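Local coordinates for periplasmic binding protein (Mycobacterium smegmatis, PDB 4MDY) that probably binds an iron-containing solute outside the cytoplasmic membrane and passes it to an ABC transporter for import, at residues V17-F21 with G22-I26; D110-A113 with K114-I118; T234-D237 with Q238-D241. All blocks are in the same frame, centred on the assembly; numbering follows the deposited sequence.

Two lobes joined by a long helix, here 148-168, are characteristic of this solute-binding family, and the three contacts sample both. Contacts 1 and 2, centres about 12 Å apart, meet in the N-terminal lobe. There Thr24 OG1 of the hairpin lies 3.0 Å from Tyr112 OH of the helix, a probable hydrogen bond, and Phe21 CB packs 3.6 Å from Tyr112 CD2. Contact 3 belongs to the C-terminal lobe, its centre about 42 Å from that of contact 1 and about 40 Å from that of contact 2. Its Glu235 side chain touches Phe58 and comes within about 4 Å of a bound PEG, probably from the crystallisation liquor, a position consistent with the interlobe cleft.

Contact 1 (V17-F21 with G22-I26); sequences VRHAF and GDTTI
His19 NE2 donates to Thr24 OG1 across a tight beta hairpin, at 2.7 Å and with the hydroxyl close to the imidazole plane. The ring's other nitrogen is used too: His19 ND1 accepts from Phe21 N, 3.1 Å away and also near the ring plane. With CG between the backbone N and the carbonyl carbon (chi1 52°), the imidazole lies across the partner strand, with Gly22 O 3.2 Å above its face. On the opposite face of the hairpin, Arg18 and Asp23 run side by side; Arg18 NH1 and Asp23 OD2 are 3.2 Å apart, but the oxygen is well off the guanidinium plane, making this a pairing of charges alone. Beneath these side chains, the type I turn from His19 to Gly22 is closed by two backbone bonds, and the Val17-Thr24 pair adds two more. At Gly22 the backbone angles (phi 115°, psi -140°) would press a CB against Phe21 O, which by itself calls for glycine. Further out, Thr24 OG1 hydrogen-bonds to Thr121 O and Tyr112 OH, and Val17 and His19 pack on Ile140 of helix 134-144. Donation from NE2 together with acceptance at ND1 implies that His19 is probably the neutral tautomer protonated on NE2.

Contact 2 (D110-A113 with K114-I118); sequences DTYA and KLSEI
Asp110 with Lys114 and Tyr112 with Ser116 are i to i+4 pairs along one short helix, residues 109-116, the helical member of a beta-alpha-beta unit whose strands are 99-102 and 121-123. The contact illustrates how successive residues of a surface helix serve different surroundings. Where solvent is accessible, the extended Lys114 chain reaches back one turn and NZ forms a salt bridge of 2.9 Å with Asp110 OD2. The ammonium approaches on the syn side of that oxygen, though 30° out of the carboxylate plane, and the Asp110 side chain swings its carboxylate toward the next turn. The backbone beneath is ordinary alpha-helix: Lys114 N bonds to Asp110 O and Leu115 N to Thr111 O. Leu115 is the buried member of the group, lodged against Val89 and Ile92 of helix 89-94 and Ile100 of strand 99-102, whereas the Thr111 hydroxyl bonds to Asp108 OD1, just ahead of the helix.

The other pair is more intricate. Tyr112 O is gripped by two donors of the same residue, Ser116 N and Ser116 OG, each at 2.9 Å; the hydroxyl approaches from above the carbonyl plane, 41° out of it. Having folded back on the helix (chi1 -66°), the same oxygen also sits over one face of the Tyr112 ring, offset toward its rim, with OG 3.3 Å from CZ. The phenol extends from the helix to the hairpin strand 22-26, where its OH hydrogen-bonds to Thr24 OG1. One ordered water bridges the two side chains, donating to Ser116 OG at 2.8 Å and lying 3.0 Å from Tyr112 OH.

Contact 3 (T234-D237 with Q238-D241); sequences TESD and QDRD
The guanidinium of Arg240 has Asp237 OD1 over one face, 3.5 Å from NH2, while its NE meets Asp241 OD1 at 3.2 Å from a position only slightly tilted from the guanidinium plane. The two aspartates are held differently. Asp237 lies alongside the arginine with its carboxylate nearly parallel (13°) to the guanidinium, and because OD1 lies well out of the guanidinium plane, the pairing rests on charge and no N-H points at it. Asp241 receives a genuine hydrogen bond, although NE comes from above its carboxylate plane. A third carboxylate, that of Asp239, is engaged near its plane: Glu235 N donates to OD2 at 3.1 Å on the anti side.

All this gathers round the N-terminus of helix 237-244, which follows strand 229-233 of the parallel sheet. Ser236 is the N-cap; its OG, swung toward the first turn of the helix at chi1 66°, accepts from Asp239 N at 3.1 Å. In the classical capping box the reciprocal bond would come from the N-cap amide, but here Asp239 takes it from the residue before. Negative side chains in the first turn are probably favoured by the helix end. Behind the cap, Thr234 and Asp239 run antiparallel alongside one another, CG2 of Thr234 resting 3.7 Å from Asp239 CB. Thr234 and Arg240 both also touch Phe262 of the neighbouring strand 260-262.

Contact 1 (V17-F21 with G22-I26)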
loop_
_atom_site.group_PDB
_atom_site.type_symbol
_atom_site.label_atom_id
_atom_site.label_comp_id
_atom_site.label_asym_id
_atom_site.label_seq_id
_atom_site.Cartn_x
_atom_site.Cartn_y
_atom_site.Cartn_z
ATOM N N VAL A 17 -19.425 -11.984 4.175
ATOM C CA VAL A 17 -18.007 -12.131 3.826
ATOM C C VAL A 17 -17.300 -13.011 4.840
ATOM O O VAL A 17 -17.656 -13.027 6.010
ATOM C CB VAL A 17 -17.263 -10.782 3.679
ATOM C CG1 VAL A 17 -17.871 -9.969 2.550
ATOM C CG2 VAL A 17 -17.266 -9.991 4.977
ATOM N N ARG A 18 -16.294 -13.736 4.366
ATOM C CA ARG A 18 -15.555 -14.685 5.183
ATOM C C ARG A 18 -14.147 -14.164 5.418
ATOM O O ARG A 18 -13.458 -13.757 4.482
ATOM C CB ARG A 18 -15.522 -16.047 4.491
ATOM C CG ARG A 18 -16.897 -16.485 4.011
ATOM C CD ARG A 18 -16.868 -17.882 3.421
ATOM N NE ARG A 18 -16.712 -18.907 4.457
ATOM C CZ ARG A 18 -17.711 -19.503 5.117
ATOM N NH1 ARG A 18 -18.985 -19.191 4.873
ATOM N NH2 ARG A 18 -17.429 -20.430 6.033
ATOM N N HIS A 19 -13.730 -14.159 6.676
ATOM C CA HIS A 19 -12.442 -13.586 7.050
ATOM C C HIS A 19 -11.793 -14.414 8.168
ATOM O O HIS A 19 -12.302 -15.481 8.546
ATOM C CB HIS A 19 -12.633 -12.109 7.450
ATOM C CG HIS A 19 -13.698 -11.893 8.477
ATOM N ND1 HIS A 19 -13.577 -12.340 9.773
ATOM C CD2 HIS A 19 -14.908 -11.291 8.401
ATOM C CE1 HIS A 19 -14.663 -12.025 10.453
ATOM N NE2 HIS A 19 -15.489 -11.389 9.644
ATOM N N ALA A 20 -10.678 -13.921 8.696
ATOM C CA ALA A 20 -9.869 -14.670 9.664
ATOM C C ALA A 20 -10.611 -15.054 10.947
ATOM O O ALA A 20 -10.242 -16.017 11.603
ATOM C CB ALA A 20 -8.611 -13.887 10.011
ATOM N N PHE A 21 -11.634 -14.287 11.306
ATOM C CA PHE A 21 -12.384 -14.500 12.546
ATOM C C PHE A 21 -13.809 -15.010 12.324
ATOM O O PHE A 21 -14.645 -14.958 13.225
ATOM C CB PHE A 21 -12.358 -13.201 13.346
ATOM C CG PHE A 21 -10.967 -12.684 13.552
ATOM C CD1 PHE A 21 -10.057 -13.417 14.300
ATOM C CD2 PHE A 21 -10.544 -11.507 12.957
ATOM C CE1 PHE A 21 -8.762 -12.974 14.480
ATOM C CE2 PHE A 21 -9.246 -11.053 13.137
ATOM C CZ PHE A 21 -8.355 -11.788 13.898
ATOM N N GLY A 22 -14.065 -15.532 11.129
ATOM C CA GLY A 22 -15.347 -16.121 10.794
ATOM C C GLY A 22 -16.053 -15.339 9.708
ATOM O O GLY A 22 -15.424 -14.873 8.759
ATOM N N ASP A 23 -17.366 -15.197 9.862
ATOM C CA ASP A 23 -18.222 -14.586 8.861
ATOM C C ASP A 23 -18.771 -13.263 9.375
ATOM O O ASP A 23 -19.033 -13.120 10.567
ATOM C CB ASP A 23 -19.396 -15.511 8.537
ATOM C CG ASP A 23 -18.980 -16.754 7.763
ATOM O OD1 ASP A 23 -17.778 -16.929 7.463
ATOM O OD2 ASP A 23 -19.877 -17.563 7.448
ATOM N N THR A 24 -18.938 -12.305 8.469
ATOM C CA THR A 24 -19.624 -11.054 8.772
ATOM C C THR A 24 -20.765 -10.879 7.775
ATOM O O THR A 24 -20.555 -10.984 6.566
ATOM C CB THR A 24 -18.667 -9.843 8.704
ATOM O OG1 THR A 24 -17.757 -9.896 9.809
ATOM C CG2 THR A 24 -19.449 -8.536 8.778
ATOM N N THR A 25 -21.971 -10.635 8.285
ATOM C CA THR A 25 -23.121 -10.364 7.439
ATOM C C THR A 25 -23.426 -8.871 7.454
ATOM O O THR A 25 -23.543 -8.254 8.517
ATOM C CB THR A 25 -24.353 -11.185 7.861
ATOM O OG1 THR A 25 -24.040 -12.578 7.751
ATOM C CG2 THR A 25 -25.554 -10.881 6.976
ATOM N N ILE A 26 -23.530 -8.311 6.255
ATOM C CA ILE A 26 -23.856 -6.913 6.049
ATOM C C ILE A 26 -25.270 -6.865 5.459
ATOM O O ILE A 26 -25.489 -7.320 4.335
ATOM C CB ILE A 26 -22.832 -6.218 5.119
ATOM C CG1 ILE A 26 -21.390 -6.428 5.625
ATOM C CG2 ILE A 26 -23.131 -4.729 5.020
ATOM C CD1 ILE A 26 -20.657 -7.596 4.987
HETATM O O HOH W 1 -17.780 -13.566 13.030
#

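Contact 2 (D110-A113 with K114-I118)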
loop_
_atom_site.group_PDB
_atom_site.type_symbol
_atom_site.label_atom_id
_atom_site.label_comp_id
_atom_site.label_asym_id
_atom_site.label_seq_id
_atom_site.Cartn_x
_atom_site.Cartn_y
_atom_site.Cartn_z
ATOM N N ASP A 110 -9.934 -10.755 19.863
ATOM C CA ASP A 110 -10.556 -9.988 20.942
ATOM C C ASP A 110 -11.107 -8.668 20.405
ATOM O O ASP A 110 -12.275 -8.353 20.600
ATOM C CB ASP A 110 -9.534 -9.722 22.055
ATOM C CG ASP A 110 -10.107 -8.896 23.195
ATOM O OD1 ASP A 110 -11.220 -9.218 23.669
ATOM O OD2 ASP A 110 -9.438 -7.924 23.619
ATOM N N THR A 111 -10.258 -7.924 19.704
ATOM C CA THR A 111 -10.626 -6.620 19.164
ATOM C C THR A 111 -11.693 -6.725 18.077
ATOM O O THR A 111 -12.563 -5.868 17.979
ATOM C CB THR A 111 -9.380 -5.886 18.643
ATOM O OG1 THR A 111 -8.413 -5.819 19.697
ATOM C CG2 THR A 111 -9.720 -4.480 18.212
ATOM N N TYR A 112 -11.634 -7.780 17.273
ATOM C CA TYR A 112 -12.715 -8.084 16.344
ATOM C C TYR A 112 -14.051 -8.240 17.072
ATOM O O TYR A 112 -15.056 -7.687 16.643
ATOM C CB TYR A 112 -12.420 -9.358 15.552
ATOM C CG TYR A 112 -13.604 -9.821 14.731
ATOM C CD1 TYR A 112 -13.940 -9.175 13.543
ATOM C CD2 TYR A 112 -14.408 -10.875 15.154
ATOM C CE1 TYR A 112 -15.022 -9.584 12.791
ATOM C CE2 TYR A 112 -15.497 -11.290 14.406
ATOM C CZ TYR A 112 -15.800 -10.634 13.223
ATOM O OH TYR A 112 -16.868 -11.028 12.454
ATOM N N ALA A 113 -14.060 -8.995 18.170
ATOM C CA ALA A 113 -15.286 -9.180 18.959
ATOM C C ALA A 113 -15.824 -7.839 19.478
ATOM O O ALA A 113 -17.025 -7.564 19.407
ATOM C CB ALA A 113 -15.044 -10.153 20.109
ATOM N N LYS A 114 -14.920 -6.992 19.959
ATOM C CA LYS A 114 -15.284 -5.657 20.445
ATOM C C LYS A 114 -15.874 -4.746 19.362
ATOM O O LYS A 114 -16.855 -4.031 19.605
ATOM C CB LYS A 114 -14.064 -4.984 21.066
ATOM C CG LYS A 114 -13.587 -5.643 22.346
ATOM C CD LYS A 114 -12.288 -5.023 22.821
ATOM C CE LYS A 114 -11.891 -5.565 24.180
ATOM N NZ LYS A 114 -10.457 -5.299 24.480
ATOM N N LEU A 115 -15.272 -4.765 18.174
ATOM C CA LEU A 115 -15.774 -3.968 17.054
ATOM C C LEU A 115 -17.099 -4.523 16.526
ATOM O O LEU A 115 -17.977 -3.758 16.122
ATOM C CB LEU A 115 -14.735 -3.902 15.924
ATOM C CG LEU A 115 -13.424 -3.165 16.227
ATOM C CD1 LEU A 115 -12.476 -3.300 15.037
ATOM C CD2 LEU A 115 -13.646 -1.697 16.561
ATOM N N SER A 116 -17.250 -5.849 16.546
ATOM C CA SER A 116 -18.468 -6.482 16.040
ATOM C C SER A 116 -19.683 -6.124 16.875
ATOM O O SER A 116 -20.798 -6.115 16.367
ATOM C CB SER A 116 -18.312 -7.997 15.975
ATOM O OG SER A 116 -17.334 -8.314 15.009
ATOM N N GLU A 117 -19.456 -5.829 18.153
ATOM C CA GLU A 117 -20.517 -5.326 19.023
ATOM C C GLU A 117 -21.037 -3.972 18.543
ATOM O O GLU A 117 -22.190 -3.629 18.778
ATOM C CB GLU A 117 -20.005 -5.211 20.457
ATOM C CG GLU A 117 -21.102 -5.068 21.483
ATOM C CD GLU A 117 -20.562 -5.082 22.895
ATOM O OE1 GLU A 117 -19.642 -4.288 23.196
ATOM O OE2 GLU A 117 -21.057 -5.892 23.700
ATOM N N ILE A 118 -20.187 -3.215 17.855
ATOM C CA ILE A 118 -20.559 -1.895 17.355
ATOM C C ILE A 118 -21.266 -2.012 16.011
ATOM O O ILE A 118 -22.343 -1.442 15.811
ATOM C CB ILE A 118 -19.324 -0.978 17.226
ATOM C CG1 ILE A 118 -18.595 -0.887 18.571
ATOM C CG2 ILE A 118 -19.731 0.413 16.745
ATOM C CD1 ILE A 118 -17.201 -0.300 18.485
HETATM O O HOH W 2 -18.489 -8.559 12.416
#

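Contact 3 (T234-D237 with Q238-D241)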
loop_
_atom_site.group_PDB
_atom_site.type_symbol
_atom_site.label_atom_id
_atom_site.label_comp_id
_atom_site.label_asym_id
_atom_site.label_seq_id
_atom_site.Cartn_x
_atom_site.Cartn_y
_atom_site.Cartn_z
ATOM N N THR A 234 12.405 7.243 -0.933
ATOM C CA THR A 234 12.601 8.517 -0.258
ATOM C C THR A 234 11.318 9.341 -0.289
ATOM O O THR A 234 10.523 9.221 -1.223
ATOM C CB THR A 234 13.735 9.329 -0.924
ATOM O OG1 THR A 234 13.557 9.345 -2.347
ATOM C CG2 THR A 234 15.084 8.728 -0.597
ATOM N N GLU A 235 11.138 10.178 0.736
ATOM C CA GLU A 235 9.980 11.058 0.851
ATOM C C GLU A 235 10.394 12.535 0.853
ATOM O O GLU A 235 9.547 13.414 0.996
ATOM C CB GLU A 235 9.206 10.738 2.130
ATOM C CG GLU A 235 8.703 9.301 2.195
ATOM C CD GLU A 235 7.968 8.982 3.484
ATOM O OE1 GLU A 235 7.379 9.908 4.087
ATOM O OE2 GLU A 235 7.977 7.798 3.890
ATOM N N SER A 236 11.689 12.803 0.691
ATOM C CA SER A 236 12.183 14.178 0.578
ATOM C C SER A 236 13.595 14.229 0.013
ATOM O O SER A 236 14.283 13.206 -0.093
ATOM C CB SER A 236 12.158 14.880 1.937
ATOM O OG SER A 236 13.071 14.287 2.844
ATOM N N ASP A 237 14.010 15.436 -0.354
ATOM C CA ASP A 237 15.390 15.710 -0.726
ATOM C C ASP A 237 16.296 15.429 0.464
ATOM O O ASP A 237 17.395 14.906 0.292
ATOM C CB ASP A 237 15.555 17.174 -1.149
ATOM C CG ASP A 237 14.823 17.505 -2.440
ATOM O OD1 ASP A 237 14.710 16.621 -3.320
ATOM O OD2 ASP A 237 14.367 18.662 -2.573
ATOM N N GLN A 238 15.826 15.781 1.663
ATOM C CA GLN A 238 16.553 15.489 2.899
ATOM C C GLN A 238 16.903 14.008 2.949
ATOM O O GLN A 238 18.052 13.657 3.202
ATOM C CB GLN A 238 15.744 15.886 4.147
ATOM C CG GLN A 238 16.505 15.741 5.468
ATOM C CD GLN A 238 15.711 16.215 6.685
ATOM O OE1 GLN A 238 15.452 15.443 7.613
ATOM N NE2 GLN A 238 15.319 17.484 6.685
ATOM N N ASP A 239 15.914 13.152 2.686
ATOM C CA ASP A 239 16.127 11.697 2.695
ATOM C C ASP A 239 17.172 11.260 1.667
ATOM O O ASP A 239 18.050 10.443 1.978
ATOM C CB ASP A 239 14.820 10.933 2.414
ATOM C CG ASP A 239 13.837 10.970 3.578
ATOM O OD1 ASP A 239 14.221 11.405 4.678
ATOM O OD2 ASP A 239 12.671 10.541 3.392
ATOM N N ARG A 240 17.075 11.783 0.446
ATOM C CA ARG A 240 17.974 11.351 -0.633
ATOM C C ARG A 240 19.407 11.739 -0.329
ATOM O O ARG A 240 20.333 10.946 -0.509
ATOM C CB ARG A 240 17.588 11.958 -1.984
ATOM C CG ARG A 240 18.683 11.808 -3.044
ATOM C CD ARG A 240 18.393 12.616 -4.286
ATOM N NE ARG A 240 18.439 14.041 -3.990
ATOM C CZ ARG A 240 17.950 14.994 -4.780
ATOM N NH1 ARG A 240 17.375 14.686 -5.939
ATOM N NH2 ARG A 240 18.039 16.263 -4.406
ATOM N N ASP A 241 19.584 12.978 0.105
ATOM C CA ASP A 241 20.921 13.503 0.348
ATOM C C ASP A 241 21.577 12.805 1.544
ATOM O O ASP A 241 22.789 12.600 1.551
ATOM C CB ASP A 241 20.875 15.027 0.502
ATOM C CG ASP A 241 20.361 15.732 -0.763
ATOM O OD1 ASP A 241 20.534 15.201 -1.885
ATOM O OD2 ASP A 241 19.773 16.823 -0.643
#